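Local coordinates for protein dihydropteridine reductase (Caenorhabditis elegans, PDB 1OOE) that probably catalyses the NADH- or NADPH-dependent reduction of quinonoid dihydrobiopterin to tetrahydrobiopterin, as a homodimeric short-chain dehydrogenase/reductase, at residues A18-F23 with D39-N44; N26-L31 with H204-T209; T54-S59 with S108-K113; H152-L157 with S168-I173. One frame throughout, in Å; residues are numbered along the deposited sequence. Where two conformers were deposited one is given.

Contact 1 of 4, residues A18-F23 with D39-N44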
loop_
_atom_site.group_PDB
_atom_site.type_symbol
_atom_site.label_atom_id
_atom_site.label_comp_id
_atom_site.label_asym_id
_atom_site.label_seq_id
_atom_site.Cartn_x
_atom_site.Cartn_y
_atom_site.Cartn_z
ATOM N N ALA A 18 -18.375 -14.495 13.785
ATOM C CA ALA A 18 -19.687 -14.756 13.201
ATOM C C ALA A 18 -19.551 -15.697 12.005
ATOM O O ALA A 18 -20.344 -16.626 11.834
ATOM C CB ALA A 18 -20.338 -13.448 12.762
ATOM N N ILE A 19 -18.548 -15.440 11.171
ATOM C CA ILE A 19 -18.305 -16.264 9.993
ATOM C C ILE A 19 -17.924 -17.681 10.415
ATOM O O ILE A 19 -18.459 -18.657 9.890
ATOM C CB ILE A 19 -17.179 -15.654 9.118
ATOM C CG1 ILE A 19 -17.659 -14.324 8.532
ATOM C CG2 ILE A 19 -16.793 -16.616 7.989
ATOM C CD1 ILE A 19 -16.559 -13.490 7.911
ATOM N N LEU A 20 -17.010 -17.788 11.374
ATOM C CA LEU A 20 -16.565 -19.087 11.866
ATOM C C LEU A 20 -17.740 -19.900 12.407
ATOM O O LEU A 20 -17.911 -21.069 12.060
ATOM C CB LEU A 20 -15.501 -18.893 12.955
ATOM C CG LEU A 20 -14.799 -20.136 13.517
ATOM C CD1 LEU A 20 -13.454 -19.735 14.124
ATOM C CD2 LEU A 20 -15.683 -20.810 14.551
ATOM N N GLU A 21 -18.557 -19.276 13.250
ATOM C CA GLU A 21 -19.715 -19.961 13.819
ATOM C C GLU A 21 -20.704 -20.399 12.741
ATOM O O GLU A 21 -21.246 -21.505 12.795
ATOM C CB GLU A 21 -20.434 -19.053 14.821
ATOM C CG GLU A 21 -19.683 -18.803 16.119
ATOM C CD GLU A 21 -19.362 -20.084 16.866
ATOM O OE1 GLU A 21 -20.135 -21.059 16.738
ATOM O OE2 GLU A 21 -18.346 -20.110 17.593
ATOM N N PHE A 22 -20.936 -19.531 11.762
ATOM C CA PHE A 22 -21.875 -19.825 10.689
ATOM C C PHE A 22 -21.460 -21.024 9.837
ATOM O O PHE A 22 -22.281 -21.893 9.545
ATOM C CB PHE A 22 -22.057 -18.597 9.797
ATOM C CG PHE A 22 -23.185 -18.723 8.816
ATOM C CD1 PHE A 22 -24.506 -18.719 9.254
ATOM C CD2 PHE A 22 -22.930 -18.850 7.457
ATOM C CE1 PHE A 22 -25.559 -18.839 8.348
ATOM C CE2 PHE A 22 -23.976 -18.971 6.541
ATOM C CZ PHE A 22 -25.291 -18.965 6.987
ATOM N N PHE A 23 -20.194 -21.077 9.432
ATOM C CA PHE A 23 -19.739 -22.202 8.619
ATOM C C PHE A 23 -19.751 -23.496 9.419
ATOM O O PHE A 23 -20.058 -24.564 8.885
ATOM C CB PHE A 23 -18.339 -21.939 8.050
ATOM C CG PHE A 23 -18.354 -21.165 6.759
ATOM C CD1 PHE A 23 -18.669 -19.808 6.746
ATOM C CD2 PHE A 23 -18.101 -21.805 5.547
ATOM C CE1 PHE A 23 -18.737 -19.101 5.543
ATOM C CE2 PHE A 23 -18.167 -21.109 4.342
ATOM C CZ PHE A 23 -18.487 -19.751 4.339
ATOM N N ASP A 39 -11.820 -21.117 20.951
ATOM C CA ASP A 39 -12.117 -22.481 21.378
ATOM C C ASP A 39 -13.260 -23.166 20.635
ATOM O O ASP A 39 -13.567 -24.328 20.907
ATOM C CB ASP A 39 -12.375 -22.533 22.889
ATOM C CG ASP A 39 -13.455 -21.574 23.331
ATOM O OD1 ASP A 39 -14.426 -21.376 22.574
ATOM O OD2 ASP A 39 -13.339 -21.030 24.451
ATOM N N GLN A 40 -13.880 -22.460 19.695
ATOM C CA GLN A 40 -14.970 -23.040 18.919
ATOM C C GLN A 40 -14.458 -23.605 17.593
ATOM O O GLN A 40 -15.149 -24.378 16.933
ATOM C CB GLN A 40 -16.054 -21.991 18.653
ATOM C CG GLN A 40 -16.733 -21.478 19.912
ATOM C CD GLN A 40 -17.280 -22.601 20.776
ATOM O OE1 GLN A 40 -18.141 -23.369 20.345
ATOM N NE2 GLN A 40 -16.777 -22.703 22.002
ATOM N N ALA A 41 -13.242 -23.224 17.217
ATOM C CA ALA A 41 -12.641 -23.691 15.970
ATOM C C ALA A 41 -12.112 -25.118 16.092
ATOM O O ALA A 41 -11.774 -25.569 17.188
ATOM C CB ALA A 41 -11.509 -22.759 15.564
ATOM N N ASP A 42 -12.031 -25.823 14.963
ATOM C CA ASP A 42 -11.528 -27.196 14.957
ATOM C C ASP A 42 -10.008 -27.200 15.057
ATOM O O ASP A 42 -9.406 -28.141 15.578
ATOM C CB ASP A 42 -11.958 -27.929 13.683
ATOM C CG ASP A 42 -13.461 -28.107 13.592
ATOM O OD1 ASP A 42 -14.155 -27.154 13.184
ATOM O OD2 ASP A 42 -13.949 -29.203 13.940
ATOM N N SER A 43 -9.397 -26.138 14.544
ATOM C CA SER A 43 -7.951 -25.969 14.577
ATOM C C SER A 43 -7.627 -24.499 14.784
ATOM O O SER A 43 -8.299 -23.623 14.239
ATOM C CB SER A 43 -7.312 -26.448 13.272
ATOM O OG SER A 43 -7.264 -27.861 13.218
ATOM N N ASN A 44 -6.604 -24.237 15.587
ATOM C CA ASN A 44 -6.183 -22.874 15.864
ATOM C C ASN A 44 -4.728 -22.653 15.486
ATOM O O ASN A 44 -3.837 -23.385 15.922
ATOM C CB ASN A 44 -6.392 -22.542 17.344
ATOM C CG ASN A 44 -7.821 -22.142 17.652
ATOM O OD1 ASN A 44 -8.275 -21.068 17.251
ATOM N ND2 ASN A 44 -8.544 -23.006 18.358
HETATM O O HOH W 1 -19.559 -23.292 18.242
#

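Contact 2 of 4, residues N26-L31 with H204-T209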
loop_
_atom_site.group_PDB
_atom_site.type_symbol
_atom_site.label_atom_id
_atom_site.label_comp_id
_atom_site.label_asym_id
_atom_site.label_seq_id
_atom_site.Cartn_x
_atom_site.Cartn_y
_atom_site.Cartn_z
ATOM N N ASN A 26 -23.000 -24.955 9.532
ATOM C CA ASN A 26 -23.338 -25.514 8.233
ATOM C C ASN A 26 -22.472 -26.695 7.797
ATOM O O ASN A 26 -22.315 -26.952 6.604
ATOM C CB ASN A 26 -23.313 -24.409 7.176
ATOM C CG ASN A 26 -24.584 -23.577 7.183
ATOM O OD1 ASN A 26 -25.601 -23.975 6.613
ATOM N ND2 ASN A 26 -24.537 -22.428 7.846
ATOM N N GLY A 27 -21.908 -27.403 8.773
ATOM C CA GLY A 27 -21.114 -28.587 8.486
ATOM C C GLY A 27 -19.663 -28.481 8.057
ATOM O O GLY A 27 -19.072 -29.490 7.665
ATOM N N TYR A 28 -19.072 -27.291 8.123
ATOM C CA TYR A 28 -17.675 -27.144 7.725
ATOM C C TYR A 28 -16.702 -27.261 8.893
ATOM O O TYR A 28 -17.052 -26.993 10.041
ATOM C CB TYR A 28 -17.436 -25.789 7.049
ATOM C CG TYR A 28 -17.987 -25.662 5.649
ATOM C CD1 TYR A 28 -19.346 -25.443 5.429
ATOM C CD2 TYR A 28 -17.145 -25.760 4.539
ATOM C CE1 TYR A 28 -19.854 -25.326 4.139
ATOM C CE2 TYR A 28 -17.643 -25.646 3.246
ATOM C CZ TYR A 28 -18.999 -25.429 3.053
ATOM O OH TYR A 28 -19.498 -25.317 1.776
ATOM N N THR A 29 -15.480 -27.684 8.582
ATOM C CA THR A 29 -14.412 -27.769 9.570
ATOM C C THR A 29 -13.805 -26.379 9.444
ATOM O O THR A 29 -13.575 -25.915 8.329
ATOM C CB THR A 29 -13.345 -28.804 9.174
ATOM O OG1 THR A 29 -13.937 -30.107 9.124
ATOM C CG2 THR A 29 -12.200 -28.803 10.179
ATOM N N VAL A 30 -13.551 -25.710 10.563
ATOM C CA VAL A 30 -13.006 -24.360 10.499
ATOM C C VAL A 30 -11.675 -24.151 11.209
ATOM O O VAL A 30 -11.502 -24.507 12.375
ATOM C CB VAL A 30 -14.021 -23.332 11.056
ATOM C CG1 VAL A 30 -13.507 -21.917 10.827
ATOM C CG2 VAL A 30 -15.376 -23.532 10.398
ATOM N N LEU A 31 -10.733 -23.562 10.486
ATOM C CA LEU A 31 -9.420 -23.272 11.040
ATOM C C LEU A 31 -9.350 -21.776 11.308
ATOM O O LEU A 31 -9.621 -20.967 10.418
ATOM C CB LEU A 31 -8.314 -23.666 10.056
ATOM C CG LEU A 31 -8.129 -25.152 9.737
ATOM C CD1 LEU A 31 -9.256 -25.643 8.839
ATOM C CD2 LEU A 31 -6.785 -25.351 9.048
ATOM N N HIS A 204 -23.501 -14.656 2.396
ATOM C CA HIS A 204 -22.944 -14.527 1.058
ATOM C C HIS A 204 -21.659 -15.321 0.894
ATOM O O HIS A 204 -21.403 -15.874 -0.176
ATOM C CB HIS A 204 -22.724 -13.057 0.687
ATOM C CG HIS A 204 -23.962 -12.381 0.187
ATOM N ND1 HIS A 204 -25.004 -12.025 1.017
ATOM C CD2 HIS A 204 -24.350 -12.048 -1.068
ATOM C CE1 HIS A 204 -25.980 -11.503 0.294
ATOM N NE2 HIS A 204 -25.609 -11.506 -0.974
ATOM N N LEU A 205 -20.846 -15.398 1.943
ATOM C CA LEU A 205 -19.618 -16.176 1.831
ATOM C C LEU A 205 -19.957 -17.649 1.601
ATOM O O LEU A 205 -19.320 -18.315 0.782
ATOM C CB LEU A 205 -18.752 -16.024 3.082
ATOM C CG LEU A 205 -18.066 -14.668 3.274
ATOM C CD1 LEU A 205 -17.341 -14.649 4.611
ATOM C CD2 LEU A 205 -17.093 -14.415 2.128
ATOM N N LEU A 206 -20.958 -18.164 2.309
ATOM C CA LEU A 206 -21.340 -19.566 2.122
ATOM C C LEU A 206 -21.857 -19.776 0.697
ATOM O O LEU A 206 -21.532 -20.778 0.053
ATOM C CB LEU A 206 -22.410 -19.990 3.142
ATOM C CG LEU A 206 -22.916 -21.438 3.034
ATOM C CD1 LEU A 206 -21.750 -22.405 3.189
ATOM C CD2 LEU A 206 -23.968 -21.701 4.099
ATOM N N LYS A 207 -22.646 -18.827 0.199
ATOM C CA LYS A 207 -23.186 -18.927 -1.157
ATOM C C LYS A 207 -22.083 -18.928 -2.213
ATOM O O LYS A 207 -22.067 -19.776 -3.105
ATOM C CB LYS A 207 -24.150 -17.774 -1.453
ATOM C CG LYS A 207 -24.818 -17.895 -2.824
ATOM C CD LYS A 207 -25.755 -16.737 -3.142
ATOM C CE LYS A 207 -24.998 -15.426 -3.328
ATOM N NZ LYS A 207 -25.893 -14.338 -3.835
ATOM N N TRP A 208 -21.166 -17.970 -2.117
ATOM C CA TRP A 208 -20.079 -17.882 -3.080
ATOM C C TRP A 208 -19.139 -19.084 -2.984
ATOM O O TRP A 208 -18.519 -19.478 -3.976
ATOM C CB TRP A 208 -19.282 -16.585 -2.883
ATOM C CG TRP A 208 -20.088 -15.318 -3.050
ATOM C CD1 TRP A 208 -21.145 -15.120 -3.889
ATOM C CD2 TRP A 208 -19.852 -14.061 -2.398
ATOM N NE1 TRP A 208 -21.583 -13.814 -3.804
ATOM C CE2 TRP A 208 -20.805 -13.145 -2.896
ATOM C CE3 TRP A 208 -18.925 -13.619 -1.445
ATOM C CZ2 TRP A 208 -20.858 -11.811 -2.471
ATOM C CZ3 TRP A 208 -18.977 -12.292 -1.022
ATOM C CH2 TRP A 208 -19.937 -11.406 -1.537
ATOM N N THR A 209 -19.036 -19.670 -1.796
ATOM C CA THR A 209 -18.164 -20.826 -1.604
ATOM C C THR A 209 -18.741 -22.082 -2.251
ATOM O O THR A 209 -18.014 -22.861 -2.876
ATOM C CB THR A 209 -17.929 -21.111 -0.100
ATOM O OG1 THR A 209 -17.272 -19.990 0.504
ATOM C CG2 THR A 209 -17.054 -22.344 0.083
#

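Contact 3 of 4, residues T54-S59 with S108-K113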
loop_
_atom_site.group_PDB
_atom_site.type_symbol
_atom_site.label_atom_id
_atom_site.label_comp_id
_atom_site.label_asym_id
_atom_site.label_seq_id
_atom_site.Cartn_x
_atom_site.Cartn_y
_atom_site.Cartn_z
ATOM N N THR A 54 7.989 -11.705 7.611
ATOM C CA THR A 54 8.456 -13.006 7.145
ATOM C C THR A 54 8.398 -14.067 8.243
ATOM O O THR A 54 8.122 -15.235 7.968
ATOM C CB THR A 54 9.892 -12.923 6.556
ATOM O OG1 THR A 54 10.775 -12.314 7.507
ATOM C CG2 THR A 54 9.890 -12.103 5.275
ATOM N N GLU A 55 8.644 -13.668 9.488
ATOM C CA GLU A 55 8.577 -14.618 10.596
ATOM C C GLU A 55 7.128 -15.072 10.768
ATOM O O GLU A 55 6.862 -16.247 11.022
ATOM C CB GLU A 55 9.088 -13.979 11.895
ATOM C CG GLU A 55 10.586 -13.682 11.904
ATOM C CD GLU A 55 11.047 -13.031 13.201
ATOM O OE1 GLU A 55 10.422 -12.033 13.627
ATOM O OE2 GLU A 55 12.038 -13.509 13.794
ATOM N N GLN A 56 6.187 -14.140 10.631
ATOM C CA GLN A 56 4.776 -14.486 10.757
ATOM C C GLN A 56 4.352 -15.411 9.621
ATOM O O GLN A 56 3.630 -16.384 9.844
ATOM C CB GLN A 56 3.904 -13.226 10.763
ATOM C CG GLN A 56 3.613 -12.682 12.153
ATOM C CD GLN A 56 2.636 -11.525 12.121
ATOM O OE1 GLN A 56 1.662 -11.546 11.369
ATOM N NE2 GLN A 56 2.884 -10.510 12.946
ATOM N N GLU A 57 4.803 -15.112 8.405
ATOM C CA GLU A 57 4.468 -15.951 7.260
ATOM C C GLU A 57 4.924 -17.384 7.517
ATOM O O GLU A 57 4.143 -18.329 7.407
ATOM C CB GLU A 57 5.150 -15.455 5.976
ATOM C CG GLU A 57 4.965 -16.444 4.819
ATOM C CD GLU A 57 5.868 -16.188 3.629
ATOM O OE1 GLU A 57 6.981 -15.653 3.809
ATOM O OE2 GLU A 57 5.464 -16.552 2.505
ATOM N N GLN A 58 6.194 -17.539 7.871
ATOM C CA GLN A 58 6.744 -18.866 8.112
ATOM C C GLN A 58 5.971 -19.649 9.164
ATOM O O GLN A 58 5.611 -20.805 8.946
ATOM C CB GLN A 58 8.215 -18.767 8.531
ATOM C CG GLN A 58 8.904 -20.122 8.623
ATOM C CD GLN A 58 10.383 -20.002 8.930
ATOM O OE1 GLN A 58 11.101 -19.246 8.276
ATOM N NE2 GLN A 58 10.848 -20.755 9.918
ATOM N N SER A 59 5.703 -19.015 10.301
ATOM C CA SER A 59 4.992 -19.681 11.385
ATOM C C SER A 59 3.570 -20.064 11.003
ATOM O O SER A 59 3.134 -21.185 11.255
ATOM C CB SER A 59 4.963 -18.789 12.626
ATOM O OG SER A 59 4.365 -19.468 13.714
ATOM N N SER A 108 -3.546 -9.714 4.783
ATOM C CA SER A 108 -4.078 -9.965 3.448
ATOM C C SER A 108 -3.082 -10.729 2.595
ATOM O O SER A 108 -3.456 -11.635 1.865
ATOM C CB SER A 108 -4.425 -8.647 2.747
ATOM O OG SER A 108 -5.490 -7.991 3.401
ATOM N N ALA A 109 -1.812 -10.351 2.688
ATOM C CA ALA A 109 -0.771 -11.007 1.904
ATOM C C ALA A 109 -0.547 -12.450 2.342
ATOM O O ALA A 109 -0.367 -13.329 1.505
ATOM C CB ALA A 109 0.525 -10.227 2.003
ATOM N N ILE A 110 -0.535 -12.693 3.649
ATOM C CA ILE A 110 -0.336 -14.052 4.145
ATOM C C ILE A 110 -1.560 -14.900 3.799
ATOM O O ILE A 110 -1.436 -16.086 3.484
ATOM C CB ILE A 110 -0.063 -14.060 5.672
ATOM C CG1 ILE A 110 1.284 -13.381 5.943
ATOM C CG2 ILE A 110 -0.040 -15.495 6.202
ATOM C CD1 ILE A 110 1.650 -13.261 7.407
ATOM N N ALA A 111 -2.745 -14.294 3.829
ATOM C CA ALA A 111 -3.953 -15.033 3.468
ATOM C C ALA A 111 -3.831 -15.460 2.001
ATOM O O ALA A 111 -4.182 -16.588 1.636
ATOM C CB ALA A 111 -5.199 -14.157 3.668
ATOM N N ALA A 112 -3.322 -14.559 1.163
ATOM C CA ALA A 112 -3.149 -14.862 -0.256
ATOM C C ALA A 112 -2.144 -15.999 -0.433
ATOM O O ALA A 112 -2.369 -16.915 -1.220
ATOM C CB ALA A 112 -2.678 -13.616 -1.013
ATOM N N LYS A 113 -1.034 -15.936 0.301
ATOM C CA LYS A 113 -0.011 -16.978 0.222
ATOM C C LYS A 113 -0.621 -18.327 0.603
ATOM O O LYS A 113 -0.329 -19.351 -0.022
ATOM C CB LYS A 113 1.158 -16.655 1.165
ATOM C CG LYS A 113 2.335 -17.633 1.061
ATOM C CD LYS A 113 2.970 -17.600 -0.325
ATOM C CE LYS A 113 4.074 -18.640 -0.455
ATOM N NZ LYS A 113 4.802 -18.507 -1.746
HETATM O O HOH W 2 6.125 -15.928 0.102
#

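Contact 4 of 4, residues H152-L157 with S168-I173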
loop_
_atom_site.group_PDB
_atom_site.type_symbol
_atom_site.label_atom_id
_atom_site.label_comp_id
_atom_site.label_asym_id
_atom_site.label_seq_id
_atom_site.Cartn_x
_atom_site.Cartn_y
_atom_site.Cartn_z
ATOM N N HIS A 152 -5.170 -3.023 -4.493
ATOM C CA HIS A 152 -4.316 -3.334 -5.636
ATOM C C HIS A 152 -3.958 -4.819 -5.650
ATOM O O HIS A 152 -3.943 -5.454 -6.711
ATOM C CB HIS A 152 -3.036 -2.492 -5.632
ATOM C CG HIS A 152 -2.254 -2.616 -6.901
ATOM N ND1 HIS A 152 -1.305 -3.598 -7.099
ATOM C CD2 HIS A 152 -2.376 -1.968 -8.084
ATOM C CE1 HIS A 152 -0.883 -3.552 -8.351
ATOM N NE2 HIS A 152 -1.520 -2.574 -8.971
ATOM N N LEU A 153 -3.685 -5.363 -4.466
ATOM C CA LEU A 153 -3.346 -6.776 -4.318
ATOM C C LEU A 153 -4.474 -7.605 -4.914
ATOM O O LEU A 153 -4.244 -8.607 -5.594
ATOM C CB LEU A 153 -3.176 -7.118 -2.834
ATOM C CG LEU A 153 -3.122 -8.600 -2.441
ATOM C CD1 LEU A 153 -1.943 -9.282 -3.106
ATOM C CD2 LEU A 153 -3.013 -8.718 -0.938
ATOM N N THR A 154 -5.701 -7.173 -4.648
ATOM C CA THR A 154 -6.876 -7.855 -5.166
ATOM C C THR A 154 -6.842 -7.930 -6.690
ATOM O O THR A 154 -7.105 -8.988 -7.277
ATOM C CB THR A 154 -8.154 -7.129 -4.706
ATOM O OG1 THR A 154 -8.232 -7.191 -3.277
ATOM C CG2 THR A 154 -9.395 -7.781 -5.305
ATOM N N SER A 155 -6.500 -6.818 -7.340
ATOM C CA SER A 155 -6.461 -6.804 -8.799
ATOM C C SER A 155 -5.354 -7.695 -9.346
ATOM O O SER A 155 -5.545 -8.360 -10.361
ATOM C CB SER A 155 -6.307 -5.373 -9.342
ATOM O OG SER A 155 -5.004 -4.848 -9.145
ATOM N N SER A 156 -4.206 -7.725 -8.674
ATOM C CA SER A 156 -3.099 -8.567 -9.127
ATOM C C SER A 156 -3.420 -10.056 -8.981
ATOM O O SER A 156 -3.088 -10.854 -9.854
ATOM C CB SER A 156 -1.822 -8.238 -8.350
ATOM O OG SER A 156 -1.359 -6.935 -8.664
ATOM N N LEU A 157 -4.064 -10.429 -7.881
ATOM C CA LEU A 157 -4.416 -11.829 -7.645
ATOM C C LEU A 157 -5.457 -12.364 -8.630
ATOM O O LEU A 157 -5.424 -13.544 -9.002
ATOM C CB LEU A 157 -4.931 -12.010 -6.213
ATOM C CG LEU A 157 -3.928 -11.741 -5.087
ATOM C CD1 LEU A 157 -4.649 -11.758 -3.753
ATOM C CD2 LEU A 157 -2.818 -12.785 -5.110
ATOM N N SER A 168 -10.369 -20.295 -9.602
ATOM C CA SER A 168 -10.659 -19.688 -8.304
ATOM C C SER A 168 -10.988 -18.211 -8.475
ATOM O O SER A 168 -10.753 -17.626 -9.533
ATOM C CB SER A 168 -9.465 -19.838 -7.355
ATOM O OG SER A 168 -8.333 -19.130 -7.830
ATOM N N ALA A 169 -11.532 -17.607 -7.424
ATOM C CA ALA A 169 -11.881 -16.193 -7.475
ATOM C C ALA A 169 -11.458 -15.499 -6.196
ATOM O O ALA A 169 -11.382 -16.123 -5.138
ATOM C CB ALA A 169 -13.388 -16.029 -7.670
ATOM N N VAL A 170 -11.159 -14.209 -6.311
ATOM C CA VAL A 170 -10.812 -13.394 -5.154
ATOM C C VAL A 170 -11.872 -12.291 -5.113
ATOM O O VAL A 170 -12.174 -11.672 -6.139
ATOM C CB VAL A 170 -9.387 -12.778 -5.266
ATOM C CG1 VAL A 170 -9.257 -11.956 -6.535
ATOM C CG2 VAL A 170 -9.096 -11.925 -4.044
ATOM N N LEU A 171 -12.471 -12.089 -3.942
ATOM C CA LEU A 171 -13.501 -11.066 -3.760
ATOM C C LEU A 171 -13.117 -10.231 -2.544
ATOM O O LEU A 171 -12.716 -10.774 -1.516
ATOM C CB LEU A 171 -14.877 -11.715 -3.544
ATOM C CG LEU A 171 -15.420 -12.559 -4.704
ATOM C CD1 LEU A 171 -16.779 -13.132 -4.323
ATOM C CD2 LEU A 171 -15.526 -11.706 -5.966
ATOM N N THR A 172 -13.237 -8.910 -2.662
ATOM C CA THR A 172 -12.861 -8.012 -1.571
ATOM C C THR A 172 -14.065 -7.172 -1.135
ATOM O O THR A 172 -14.610 -6.404 -1.922
ATOM C CB THR A 172 -11.684 -7.114 -2.022
ATOM O OG1 THR A 172 -10.521 -7.933 -2.219
ATOM C CG2 THR A 172 -11.366 -6.053 -0.981
ATOM N N ILE A 173 -14.480 -7.332 0.122
ATOM C CA ILE A 173 -15.646 -6.610 0.631
ATOM C C ILE A 173 -15.338 -5.244 1.238
ATOM O O ILE A 173 -14.282 -5.037 1.830
ATOM C CB ILE A 173 -16.413 -7.453 1.679
ATOM C CG1 ILE A 173 -15.540 -7.709 2.910
ATOM C CG2 ILE A 173 -16.837 -8.784 1.064
ATOM C CD1 ILE A 173 -16.263 -8.437 4.035
#

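Contact 1 of 4, residues A18-F23 with D39-N44
Glu-21 and Gln-40 are bridged by a single water, which donates to Glu-21 OE1 at 2.8 Å and to Gln-40 OE1 at 2.5 Å. Beside this bridge the two side chains also touch directly. The other carboxylate oxygen, Glu-21 OE2, presses on the aliphatic part of the glutamine, 3.1 Å from both Gln-40 CB and Gln-40 CG, with the carboxylate and amide planes turned 32° apart. The Gln-40 chain bends at its second torsion (chi2 -53°), bringing its amide to both the water and Asp-39. Its NE2 donates to Asp-39 OD1 at 2.8 Å, nearly in the plane of the amide but from above the carboxylate plane. With oxygen and nitrogen each engaged, the rotation of the amide is fixed. The apolar half of the contact is Leu-20 against Ala-41: with its CG anti to the backbone N (chi1 -174°), Leu-20 sends CD1 to within 3.9 Å of Ala-41 CB. Lys-24 NZ adds a further tie between helix and loop by bonding to Gln-40 O. The joined parts belong to the nucleotide-binding half of a Rossmann-type fold. Helix 14-25 lies against strand 28-34, where Leu-20 also packs on Val-30 and Asn-32, while backbone bonds join Asp-42 to Val-30 and Ser-43 to Asn-32, setting the edge strand 43-46 beside 28-34.

Contact 2 of 4, residues N26-L31 with H204-T209
Leu-206 reaches from helix 198-210 to Asn-26 and Tyr-28, at the point where a beta-alpha-beta unit of the Rossmann-type fold passes from helix 14-25 into strand 28-34. That helix ends in a Schellman motif with Gly-27, at positive phi, as its C-prime residue. With chi1 at 179° the leucine branch points out to the strand end, one methyl for each partner. Leu-206 CD1 comes obliquely to the tyrosine ring, 3.6 Å from Tyr-28 CE1, and lies 3.9 Å from Tyr-28 OH. Leu-206 CD2 sits over the flat of the carboxamide, 3.7 Å from Asn-26 CG. The amide is anchored by a bond from Asn-26 ND2 to Phe-22 O, and the tyrosine ring packs edge-to-face with Phe-23. Cutting Leu-206 back to an alanine removes both methyls and would probably open a gap beside the Tyr-28 ring and strip the Asn-26 carboxamide of this apolar cover. One turn on, Thr-209 CG2 stands a looser 4.2 Å from Tyr-28 OH. The hydroxyl of that threonine turns back to its own helix: Thr-209 OG1 donates to Leu-205 O at 2.7 Å, while Thr-209 N reaches the same oxygen from the opposite face of the carbonyl plane.

Contact 3 of 4, residues T54-S59 with S108-K113
Ile-110 makes the close part of this helix-helix contact, laying its terminal methyl on the backbone of Glu-57. Ile-110 CD1 is 3.8 Å from Glu-57 N and 3.9 Å from Glu-57 CA, and it also approaches Gln-56 CB at 4.0 Å. The first torsion of the isoleucine (chi1 -67°) aims CG1 at the other helix, and the extended second torsion (177°) carries CD1 onto it. The axes of the two short segments stay 10.5 Å apart and cross at -34°, so this one methyl does much of the bridging. On the polar side the atoms touch but the charges do not pair. Glu-57 OE2 rests 3.6 Å from Lys-113 CG, while 4.7 Å separates Glu-57 OE2 from Lys-113 NZ. A water bonded to Glu-57 OE2 at 2.6 Å lies between them, but its bond to Lys-113 NZ is weak. The ammonium's main partner is Ser-90 O of the second subunit, whose Val-94 packs on Glu-57. In the fold, helix 53-68 flanks helix 93-118, where Ile-110 is further enclosed by Trp-53, Ile-60 and Tyr-9. Helix 93-118 in turn covers strand 73-78 through Ala-111 and meets helix 141-158 through Ser-108 and Ala-112.

Contact 4 of 4, residues H152-L157 with S168-I173
Thr-154 and Thr-172 join helix 141-158 to strand 169-175, the last two elements of a beta-alpha-beta crossover that starts with strand 123-128 in this Rossmann-type fold. The helix runs nearly antiparallel to the strand, at 163°, with the axes of the short segments 8.6 Å apart. One polar bond spans the gap: Thr-154 OG1 and Thr-172 OG1 lie 2.6 Å apart. Thr-154 OG1 is also bonded to Val-150 O a turn earlier, so this buried hydroxyl has two partners. A valine in place of Thr-154 would lose that hydroxyl and would probably leave Thr-172 OG1 without its mate across the contact. The remaining contacts are apolar or mixed. Thr-154 CG2 packs 3.3 Å from Thr-172 OG1, while Val-170 CG1, placed between its own backbone N and carbonyl carbon (chi1 57°), lies 3.7 Å from Thr-154 O and a looser 4.3 Å from Leu-157 CB. On another side of the helix, His-152 NE2 bonds to Gly-135 O of the second subunit. Within the helix Ser-155 OG sits over the centre of the His-152 ring and donates to His-152 O at 2.7 Å, in the carbonyl plane and on a lone pair.

Contacts 1 and 2 form one continuous patch, their centres 10 Å apart. Helix 14-25, which carries one side of contact 1, leads directly into the 26-31 segment of contact 2, and Leu-20 CG lies 3.5 Å from Val-30 CG1. Contacts 3 and 4, with centres 16 Å apart, meet where Ala-112 CB approaches Leu-157 CD1 at 3.9 Å, and both border the second subunit, whereas contacts 1 and 2 do not. Contact 2 reaches contact 4 through Trp-208 CE3, 3.6 Å from Leu-171 CD1. Contacts 1 and 4 lie farthest apart, about 24 Å between centres, although both reach the same sheet. Contact 1 lies near the glycine-rich turn that probably binds the nucleotide; the Leu-20 side chain comes close without touching it.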